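Alpha-L-rhamnosidase (PDB 4XHC) hydrolyses terminal alpha-L-rhamnose from glycosides as a two-domain family 78 glycoside hydrolase, captured here with rhamnose bound. Local coordinates at residues 406-409 and 410-414. Sequence-based numbering, arbitrary orientation.
Sequences SAAL and DALWD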
loop_
_atom_site.group_PDB
_atom_site.type_symbol
_atom_site.label_atom_id
_atom_site.label_comp_id
_atom_site.label_asym_id
_atom_site.label_seq_id
_atom_site.Cartn_x
_atom_site.Cartn_y
_atom_site.Cartn_z
ATOM N N SER A 406 33.091 -8.708 -48.165
ATOM C CA SER A 406 33.104 -9.739 -49.212
ATOM C C SER A 406 32.313 -10.980 -48.815
ATOM O O SER A 406 31.530 -11.506 -49.611
ATOM C CB SER A 406 34.527 -10.164 -49.557
ATOM O OG SER A 406 35.194 -9.102 -50.194
ATOM N N ALA A 407 32.523 -11.448 -47.595
ATOM C CA ALA A 407 31.826 -12.619 -47.108
ATOM C C ALA A 407 30.310 -12.377 -47.066
ATOM O O ALA A 407 29.522 -13.284 -47.348
ATOM C CB ALA A 407 32.351 -13.003 -45.739
ATOM N N ALA A 408 29.906 -11.157 -46.731
ATOM C CA ALA A 408 28.497 -10.808 -46.728
ATOM C C ALA A 408 27.895 -10.937 -48.124
ATOM O O ALA A 408 26.844 -11.553 -48.294
ATOM C CB ALA A 408 28.305 -9.399 -46.196
ATOM N N LEU A 409 28.556 -10.359 -49.122
ATOM C CA LEU A 409 28.124 -10.513 -50.512
ATOM C C LEU A 409 28.073 -11.968 -50.970
ATOM O O LEU A 409 27.105 -12.388 -51.578
ATOM C CB LEU A 409 29.048 -9.760 -51.459
ATOM C CG LEU A 409 28.856 -8.260 -51.618
ATOM C CD1 LEU A 409 29.928 -7.737 -52.572
ATOM C CD2 LEU A 409 27.458 -7.937 -52.127
ATOM N N ASP A 410 29.119 -12.738 -50.702
ATOM C CA ASP A 410 29.180 -14.116 -51.199
ATOM C C ASP A 410 28.118 -15.012 -50.576
ATOM O O ASP A 410 27.450 -15.754 -51.271
ATOM C CB ASP A 410 30.571 -14.733 -50.979
ATOM C CG ASP A 410 31.609 -14.252 -52.011
ATOM O OD1 ASP A 410 31.484 -13.120 -52.560
ATOM O OD2 ASP A 410 32.562 -15.018 -52.267
ATOM N N ALA A 411 27.962 -14.933 -49.266
ATOM C CA ALA A 411 27.108 -15.864 -48.562
ATOM C C ALA A 411 25.669 -15.382 -48.435
ATOM O O ALA A 411 24.771 -16.202 -48.409
ATOM C CB ALA A 411 27.683 -16.173 -47.186
ATOM N N LEU A 412 25.448 -14.071 -48.358
ATOM C CA LEU A 412 24.121 -13.542 -48.021
ATOM C C LEU A 412 23.324 -12.880 -49.162
ATOM O O LEU A 412 22.097 -12.835 -49.106
ATOM C CB LEU A 412 24.236 -12.554 -46.859
ATOM C CG LEU A 412 25.023 -13.007 -45.630
ATOM C CD1 LEU A 412 25.014 -11.912 -44.573
ATOM C CD2 LEU A 412 24.457 -14.303 -45.074
ATOM N N TRP A 413 23.989 -12.363 -50.182
ATOM C CA TRP A 413 23.271 -11.666 -51.248
ATOM C C TRP A 413 22.559 -12.655 -52.177
ATOM O O TRP A 413 23.157 -13.636 -52.616
ATOM C CB TRP A 413 24.241 -10.786 -52.033
ATOM C CG TRP A 413 23.624 -10.046 -53.158
ATOM C CD1 TRP A 413 23.912 -10.194 -54.474
ATOM C CD2 TRP A 413 22.608 -9.032 -53.077
ATOM N NE1 TRP A 413 23.143 -9.341 -55.228
ATOM C CE2 TRP A 413 22.338 -8.610 -54.399
ATOM C CE3 TRP A 413 21.908 -8.433 -52.020
ATOM C CZ2 TRP A 413 21.394 -7.620 -54.700
ATOM C CZ3 TRP A 413 20.965 -7.443 -52.318
ATOM C CH2 TRP A 413 20.719 -7.050 -53.654
ATOM N N ASP A 414 21.281 -12.393 -52.459
ATOM C CA ASP A 414 20.500 -13.175 -53.439
ATOM C C ASP A 414 20.024 -12.277 -54.591
ATOM O O ASP A 414 19.022 -11.561 -54.459
ATOM C CB ASP A 414 19.293 -13.858 -52.783
ATOM C CG ASP A 414 18.512 -14.752 -53.748
ATOM O OD1 ASP A 414 18.893 -14.916 -54.928
ATOM O OD2 ASP A 414 17.503 -15.314 -53.320
#
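S406, A407 and A408 offer their carbonyls to the amides four residues ahead, the i to i+4 ladder of an alpha-helix. D410 N reaches S406 O at 2.9 Å and A411 N reaches A407 O at 3.0 Å, both nearly straight at the hydrogen. The next rung, L412 N to A408 O, is as short at 2.9 Å but more bent, with an N-H...O angle of 145°. The ladder then fades: W413 N lies 3.4 Å from L409 O in a weak bond, as the chain passes from the helical backbone angles of the preceding residues to the extended W413.

Apolar contacts between side chains are sparse and follow the same i to i+4 spacing. The CD1 branch of L412 passes 4.4 Å from CB of A408. One residue further along, CD2 of L409 approaches CB of W413 at 4.3 Å. In W413, CG is anti to the backbone N (chi1 179°), which swings the indole away from the helical turn, leaving its CB to make the contact with L409.

The contact lies near the C-terminal end of helix 391-412, far from the rhamnose pocket, within the six-hairpin glycosidase domain, and strand 413-414 follows directly in sequence and pairs antiparallel with strand 419-420. Backbone bonding between L412 and V421 joins the helix end to this hairpin, while the carboxylate of D414 accepts hydrogen bonds from the side-chain amides of Q416 and Q417 in the connection between the two strands. The W413 indole meets the Y420 ring edge-to-face and, together with L409, packs against helix 444-456, where Q446 touches both side chains.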